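Local coordinates for protein extracellular ligand-binding receptor (Rhodopseudomonas palustris, PDB 4EYQ) that probably serves as the solute receptor of a periplasmic uptake system, holding small aromatic acids such as caffeic acid in the cleft between its two lobes, at residues I219-G224 against V241-G246; A225-F230 against S281-H286. One frame throughout, in Å; residues are numbered along the deposited sequence. Where two conformers were deposited one is given.

In the fold
The centres of contacts 1 and 2 lie about 11 Å apart, and both touch the modelled caffeic acid or hydroxyphenylpyruvate. Contact 1 joins two neighbouring strands of one lobe. Segment 225-230 of contact 2 continues straight on from 219-224 and packs against the start of helix 282-301, 50 residues later. The contacts alternate along the chain, since 225-230 lies between the two strands of contact 1. Direct touches tie them together: Gly246 N is probably hydrogen-bonded to Gln282 OE1 at 3.0 Å, Gly224 O packs on Phe283 CZ, and Gln221 NE2 sits 3.5 Å from Phe230 CE1. His223 and Gly224, just past one strand, reach the ligand beside the helix that meets its phenol end.

Contact 1. Residues I219-G224 against V241-G246; sequences IYQTHG and VLMASG. With DHC (caffeic acid), chain C; ENO (3-(4-hydroxy-phenyl)pyruvic acid), chain B.
Near-identical first torsions, -70° in Tyr220 and -68° in Leu242, set CG of each residue anti to its carbonyl carbon, and the two side chains run side by side, pointing the same way. Tyr220 CD2 meets Leu242 CB at 3.5 Å, while Leu242 CD2 makes a CH-pi contact over the ring face, toward the rim. The far hydroxyl of Tyr220 is hydrogen-bonded to His129. On the other face of the sheet Gln221, bent at chi2, crosses Val241 at about a right angle and brings CG to 3.5 Å from Val241 CG2; its amide goes on to Gln207 and Ala203.

The backbones are zipped in parallel: Leu242 N to Ile219 O (3.0 Å), Gln221 N to Leu242 O (2.8 Å), then a longer bond from Ala244 N to Gln221 O (3.3 Å). Past the strand end, His223 CA lies against Ala244 O. The His223 ring lays one face on the ligand, caffeic acid C5' standing 3.6 Å above its plane over the centre, with NE2 fixed by Gln117 O. These are the two adjacent parallel strands of a beta-alpha-beta crossover through helix 228-234, in a periplasmic-binding-protein lobe; the loop after the first carries His223 and Gly224 to the ligand.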
loop_
_atom_site.group_PDB
_atom_site.type_symbol
_atom_site.label_atom_id
_atom_site.label_comp_id
_atom_site.label_asym_id
_atom_site.label_seq_id
_atom_site.Cartn_x
_atom_site.Cartn_y
_atom_site.Cartn_z
ATOM N N ILE A 219 -11.308 0.367 -18.198
ATOM C CA ILE A 219 -10.838 1.127 -17.043
ATOM C C ILE A 219 -9.895 0.287 -16.214
ATOM O O ILE A 219 -10.171 -0.892 -15.897
ATOM C CB ILE A 219 -11.984 1.676 -16.162
ATOM C CG1 ILE A 219 -12.954 2.538 -16.984
ATOM C CG2 ILE A 219 -11.442 2.464 -14.962
ATOM C CD1 ILE A 219 -14.234 2.812 -16.199
ATOM N N TYR A 220 -8.774 0.920 -15.893
ATOM C CA TYR A 220 -7.669 0.316 -15.138
ATOM C C TYR A 220 -7.545 1.024 -13.782
ATOM O O TYR A 220 -7.621 2.274 -13.693
ATOM C CB TYR A 220 -6.341 0.424 -15.926
ATOM C CG TYR A 220 -6.242 -0.455 -17.164
ATOM C CD1 TYR A 220 -6.815 -0.043 -18.387
ATOM C CD2 TYR A 220 -5.555 -1.685 -17.137
ATOM C CE1 TYR A 220 -6.728 -0.840 -19.538
ATOM C CE2 TYR A 220 -5.453 -2.484 -18.292
ATOM C CZ TYR A 220 -6.044 -2.057 -19.486
ATOM O OH TYR A 220 -5.967 -2.807 -20.643
ATOM N N GLN A 221 -7.380 0.221 -12.730
ATOM C CA GLN A 221 -7.248 0.730 -11.367
ATOM C C GLN A 221 -5.921 0.285 -10.768
ATOM O O GLN A 221 -5.373 -0.758 -11.184
ATOM C CB GLN A 221 -8.403 0.201 -10.475
ATOM C CG GLN A 221 -9.806 0.764 -10.785
ATOM C CD GLN A 221 -10.082 2.131 -10.163
ATOM O OE1 GLN A 221 -9.310 2.620 -9.327
ATOM N NE2 GLN A 221 -11.188 2.757 -10.567
ATOM N N THR A 222 -5.449 1.036 -9.754
ATOM C CA THR A 222 -4.176 0.790 -9.100
ATOM C C THR A 222 -4.401 -0.126 -7.895
ATOM O O THR A 222 -5.540 -0.411 -7.529
ATOM C CB THR A 222 -3.532 2.088 -8.603
ATOM O OG1 THR A 222 -4.263 2.593 -7.475
ATOM C CG2 THR A 222 -3.502 3.175 -9.750
ATOM N N HIS A 223 -3.305 -0.544 -7.265
ATOM C CA HIS A 223 -3.368 -1.401 -6.069
ATOM C C HIS A 223 -3.943 -0.752 -4.823
ATOM O O HIS A 223 -4.323 -1.460 -3.873
ATOM C CB HIS A 223 -2.020 -2.104 -5.845
ATOM C CG HIS A 223 -0.814 -1.155 -5.736
ATOM N ND1 HIS A 223 -0.635 -0.073 -6.558
ATOM C CD2 HIS A 223 0.322 -1.217 -4.908
ATOM C CE1 HIS A 223 0.541 0.557 -6.230
ATOM N NE2 HIS A 223 1.131 -0.156 -5.229
ATOM N N GLY A 224 -4.043 0.589 -4.820
ATOM C CA GLY A 224 -4.829 1.317 -3.814
ATOM C C GLY A 224 -6.329 0.977 -3.742
ATOM O O GLY A 224 -6.963 1.217 -2.708
ATOM N N VAL A 241 -13.320 -4.359 -14.786
ATOM C CA VAL A 241 -12.181 -3.454 -14.441
ATOM C C VAL A 241 -10.895 -4.270 -14.440
ATOM O O VAL A 241 -10.927 -5.486 -14.158
ATOM C CB VAL A 241 -12.374 -2.736 -13.073
ATOM C CG1 VAL A 241 -12.157 -3.680 -11.901
ATOM C CG2 VAL A 241 -11.422 -1.538 -12.941
ATOM N N LEU A 242 -9.770 -3.651 -14.802
ATOM C CA LEU A 242 -8.473 -4.335 -14.615
ATOM C C LEU A 242 -7.777 -3.689 -13.448
ATOM O O LEU A 242 -7.731 -2.460 -13.346
ATOM C CB LEU A 242 -7.549 -4.271 -15.842
ATOM C CG LEU A 242 -7.965 -5.052 -17.104
ATOM C CD1 LEU A 242 -8.365 -6.500 -16.808
ATOM C CD2 LEU A 242 -9.095 -4.326 -17.845
HETATM N N MSE A 243 -7.224 -4.498 -12.558
HETATM C CA MSE A 243 -6.626 -3.895 -11.333
HETATM C C MSE A 243 -5.349 -4.580 -10.888
HETATM O O MSE A 243 -5.372 -5.788 -10.659
HETATM C CB MSE A 243 -7.653 -3.931 -10.189
HETATM C CG MSE A 243 -7.204 -3.193 -8.929
HETATM SE SE MSE A 243 -8.437 -3.576 -7.437
HETATM C CE MSE A 243 -9.976 -2.726 -8.136
ATOM N N ALA A 244 -4.257 -3.812 -10.748
ATOM C CA ALA A 244 -3.005 -4.315 -10.122
ATOM C C ALA A 244 -3.231 -4.629 -8.631
ATOM O O ALA A 244 -3.984 -3.913 -7.939
ATOM C CB ALA A 244 -1.835 -3.304 -10.289
ATOM N N SER A 245 -2.617 -5.684 -8.132
ATOM C CA SER A 245 -2.762 -6.023 -6.728
ATOM C C SER A 245 -1.603 -6.934 -6.266
ATOM O O SER A 245 -0.906 -7.518 -7.090
ATOM C CB SER A 245 -4.146 -6.642 -6.495
ATOM O OG SER A 245 -4.099 -7.851 -5.803
ATOM N N GLY A 246 -1.363 -6.996 -4.951
ATOM C CA GLY A 246 -0.420 -7.943 -4.377
ATOM C C GLY A 246 -1.008 -9.335 -4.373
ATOM O O GLY A 246 -2.246 -9.513 -4.535
HETATM C C1 DHC C . -2.957 6.808 -1.563
HETATM O O1 DHC C . -4.204 6.966 -1.623
HETATM C C2 DHC C . -2.351 5.473 -1.783
HETATM C C3 DHC C . -2.904 4.403 -1.248
HETATM C "C1'" DHC C . -2.330 3.046 -1.437
HETATM C "C2'" DHC C . -2.261 2.239 -0.316
HETATM C "C3'" DHC C . -1.752 0.961 -0.427
HETATM C "C4'" DHC C . -1.274 0.474 -1.748
HETATM C "C5'" DHC C . -1.338 1.312 -2.853
HETATM C "C6'" DHC C . -1.871 2.592 -2.684
HETATM O "O4'" DHC C . -0.767 -0.782 -1.868
HETATM O "O3'" DHC C . -1.703 0.190 0.685
HETATM O O2 DHC C . -2.194 7.767 -1.324
HETATM O O4 ENO B . -1.012 5.398 -0.997
HETATM C C9 ENO B . -2.367 2.192 0.023
HETATM C C8 ENO B . -1.796 0.932 -0.005
HETATM C C7 ENO B . -1.322 0.412 -1.203
HETATM C C6 ENO B . -1.396 1.140 -2.390
HETATM C C5 ENO B . -1.981 2.405 -2.346
HETATM C C4 ENO B . -2.459 2.937 -1.145
HETATM O O3 ENO B . -0.762 -0.822 -1.186
HETATM C C3 ENO B . -3.123 4.307 -1.100
HETATM C C2 ENO B . -2.218 5.507 -1.124
HETATM C C1 ENO B . -2.838 6.824 -1.296
HETATM O O2 ENO B . -2.107 7.830 -1.385
HETATM O O1 ENO B . -4.090 6.926 -1.366
#

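Contact 2. Residues A225-F230 against S281-H286; sequences AASMDF and SQFAGH. With DHC (caffeic acid), chain C; ENO (3-(4-hydroxy-phenyl)pyruvic acid), chain B.
A single backbone hydrogen bond spans the contact: Gln282 N, in the first turn of its helix, gives to Ala226 O at 3.1 Å. It is nearly straight, 167° at the hydrogen, and is met almost head-on by the carbonyl. An inverse gamma turn centred on Ala226, closed by Ser227 N to Ala225 O, leads into the N-cap serine.

Capping bonds then organise both sides. Ser227 OG accepts from Asp229 N, and Ser281 OG from Ala284 N at 3.0 Å and weakly from Phe283 N, so each serine is the N-cap of its helix. With the hydroxyls engaged in their own helices, the two serines face each other through carbon, Ser227 CB to Ser281 CB at 3.6 Å.

Apolar packing completes the seam. Ala226 CB rests on Gln282 CB (3.8 Å). With CG beside the backbone N, anti to the carbonyl carbon (chi1 -41°), the Phe283 ring reaches over to Ser227, CE2 lying 3.6 Å from its CB. That ring turns an edge to caffeic acid, C3' lying in its plane. Replacing Phe283 with alanine would probably open a gap between Ser227 and the ligand and leave the catechol end less firmly seated.

Of the two segments, 281-286 makes the hydrogen bonds to the ligand's phenol end; Arg174, Ser199 and Thr79 also bind the ligand. Gln282 NE2 gives a straight bond to caffeic acid O4' at 2.9 Å, and His286 NE2 a more bent one to the same oxygen at 3.0 Å. Gln282 O sits over the centre of the His286 ring. Gln282 NE2 also bonds Gln117 OE1.

The phenol oxygen is thus gripped by two donors, while one backbone bond and apolar packing bring the loop of one lobe onto the helix across the cleft, consistent with a receptor closed over its ligand.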
loop_
_atom_site.group_PDB
_atom_site.type_symbol
_atom_site.label_atom_id
_atom_site.label_comp_id
_atom_site.label_asym_id
_atom_site.label_seq_id
_atom_site.Cartn_x
_atom_site.Cartn_y
_atom_site.Cartn_z
ATOM N N ALA A 225 -6.876 0.405 -4.818
ATOM C CA ALA A 225 -8.293 0.036 -4.896
ATOM C C ALA A 225 -8.596 -1.423 -4.478
ATOM O O ALA A 225 -9.759 -1.835 -4.466
ATOM C CB ALA A 225 -8.787 0.278 -6.313
ATOM N N ALA A 226 -7.579 -2.203 -4.115
ATOM C CA ALA A 226 -7.765 -3.660 -3.942
ATOM C C ALA A 226 -8.345 -4.106 -2.601
ATOM O O ALA A 226 -7.633 -4.634 -1.752
ATOM C CB ALA A 226 -6.457 -4.428 -4.244
ATOM N N SER A 227 -9.642 -3.900 -2.408
ATOM C CA SER A 227 -10.359 -4.515 -1.299
ATOM C C SER A 227 -11.827 -4.608 -1.709
ATOM O O SER A 227 -12.218 -4.063 -2.749
ATOM C CB SER A 227 -10.230 -3.672 -0.030
ATOM O OG SER A 227 -11.072 -2.540 -0.084
HETATM N N MSE A 228 -12.630 -5.267 -0.879
HETATM C CA MSE A 228 -14.062 -5.441 -1.125
HETATM C C MSE A 228 -14.820 -4.117 -1.194
HETATM O O MSE A 228 -15.871 -4.047 -1.826
HETATM C CB MSE A 228 -14.670 -6.324 -0.030
HETATM C CG MSE A 228 -16.080 -6.804 -0.284
HETATM SE SE MSE A 228 -16.503 -8.239 0.984
HETATM C CE MSE A 228 -16.041 -7.304 2.638
ATOM N N ASP A 229 -14.290 -3.071 -0.557
ATOM C CA ASP A 229 -14.980 -1.772 -0.512
ATOM C C ASP A 229 -15.142 -1.152 -1.895
ATOM O O ASP A 229 -16.201 -0.562 -2.198
ATOM C CB ASP A 229 -14.348 -0.789 0.492
ATOM C CG ASP A 229 -14.701 -1.139 1.936
ATOM O OD1 ASP A 229 -15.872 -1.439 2.256
ATOM O OD2 ASP A 229 -13.801 -1.155 2.773
ATOM N N PHE A 230 -14.132 -1.331 -2.748
ATOM C CA PHE A 230 -14.237 -0.806 -4.101
ATOM C C PHE A 230 -15.447 -1.413 -4.812
ATOM O O PHE A 230 -16.237 -0.703 -5.442
ATOM C CB PHE A 230 -12.949 -1.056 -4.887
ATOM C CG PHE A 230 -13.050 -0.699 -6.348
ATOM C CD1 PHE A 230 -12.809 0.611 -6.767
ATOM C CD2 PHE A 230 -13.380 -1.664 -7.301
ATOM C CE1 PHE A 230 -12.886 0.947 -8.112
ATOM C CE2 PHE A 230 -13.463 -1.331 -8.651
ATOM C CZ PHE A 230 -13.204 -0.030 -9.057
ATOM N N SER A 281 -7.805 -8.139 2.052
ATOM C CA SER A 281 -7.475 -6.893 1.352
ATOM C C SER A 281 -5.985 -6.725 1.174
ATOM O O SER A 281 -5.196 -7.307 1.892
ATOM C CB SER A 281 -8.030 -5.630 2.065
ATOM O OG SER A 281 -7.476 -5.452 3.369
ATOM N N GLN A 282 -5.634 -5.923 0.181
ATOM C CA GLN A 282 -4.301 -5.428 -0.021
ATOM C C GLN A 282 -3.783 -4.875 1.308
ATOM O O GLN A 282 -2.621 -5.051 1.668
ATOM C CB GLN A 282 -4.396 -4.281 -1.042
ATOM C CG GLN A 282 -3.116 -3.518 -1.337
ATOM C CD GLN A 282 -2.203 -4.252 -2.294
ATOM O OE1 GLN A 282 -2.478 -5.408 -2.719
ATOM N NE2 GLN A 282 -1.092 -3.607 -2.639
ATOM N N PHE A 283 -4.658 -4.171 2.021
ATOM C CA PHE A 283 -4.214 -3.273 3.104
ATOM C C PHE A 283 -3.914 -4.052 4.374
ATOM O O PHE A 283 -2.892 -3.796 5.054
ATOM C CB PHE A 283 -5.250 -2.156 3.332
ATOM C CG PHE A 283 -5.796 -1.610 2.054
ATOM C CD1 PHE A 283 -4.943 -1.040 1.122
ATOM C CD2 PHE A 283 -7.145 -1.722 1.754
ATOM C CE1 PHE A 283 -5.425 -0.574 -0.081
ATOM C CE2 PHE A 283 -7.637 -1.252 0.547
ATOM C CZ PHE A 283 -6.775 -0.675 -0.369
ATOM N N ALA A 284 -4.801 -4.998 4.690
ATOM C CA ALA A 284 -4.512 -5.953 5.745
ATOM C C ALA A 284 -3.150 -6.655 5.506
ATOM O O ALA A 284 -2.367 -6.837 6.433
ATOM C CB ALA A 284 -5.639 -6.982 5.839
ATOM N N GLY A 285 -2.868 -7.042 4.257
ATOM C CA GLY A 285 -1.547 -7.591 3.895
ATOM C C GLY A 285 -0.353 -6.750 4.361
ATOM O O GLY A 285 0.613 -7.289 4.908
ATOM N N HIS A 286 -0.417 -5.431 4.177
ATOM C CA HIS A 286 0.699 -4.568 4.574
ATOM C C HIS A 286 0.989 -4.499 6.066
ATOM O O HIS A 286 2.167 -4.514 6.472
ATOM C CB HIS A 286 0.556 -3.153 4.025
ATOM C CG HIS A 286 0.419 -3.091 2.532
ATOM N ND1 HIS A 286 1.172 -3.844 1.697
ATOM C CD2 HIS A 286 -0.430 -2.340 1.726
ATOM C CE1 HIS A 286 0.827 -3.574 0.423
ATOM N NE2 HIS A 286 -0.148 -2.660 0.439
HETATM C C1 DHC C . -2.957 6.808 -1.563
HETATM O O1 DHC C . -4.204 6.966 -1.623
HETATM C C2 DHC C . -2.351 5.473 -1.783
HETATM C C3 DHC C . -2.904 4.403 -1.248
HETATM C "C1'" DHC C . -2.330 3.046 -1.437
HETATM C "C2'" DHC C . -2.261 2.239 -0.316
HETATM C "C3'" DHC C . -1.752 0.961 -0.427
HETATM C "C4'" DHC C . -1.274 0.474 -1.748
HETATM C "C5'" DHC C . -1.338 1.312 -2.853
HETATM C "C6'" DHC C . -1.871 2.592 -2.684
HETATM O "O4'" DHC C . -0.767 -0.782 -1.868
HETATM O "O3'" DHC C . -1.703 0.190 0.685
HETATM O O2 DHC C . -2.194 7.767 -1.324
HETATM O O4 ENO B . -1.012 5.398 -0.997
HETATM C C9 ENO B . -2.367 2.192 0.023
HETATM C C8 ENO B . -1.796 0.932 -0.005
HETATM C C7 ENO B . -1.322 0.412 -1.203
HETATM C C6 ENO B . -1.396 1.140 -2.390
HETATM C C5 ENO B . -1.981 2.405 -2.346
HETATM C C4 ENO B . -2.459 2.937 -1.145
HETATM O O3 ENO B . -0.762 -0.822 -1.186
HETATM C C3 ENO B . -3.123 4.307 -1.100
HETATM C C2 ENO B . -2.218 5.507 -1.124
HETATM C C1 ENO B . -2.838 6.824 -1.296
HETATM O O2 ENO B . -2.107 7.830 -1.385
HETATM O O1 ENO B . -4.090 6.926 -1.366
#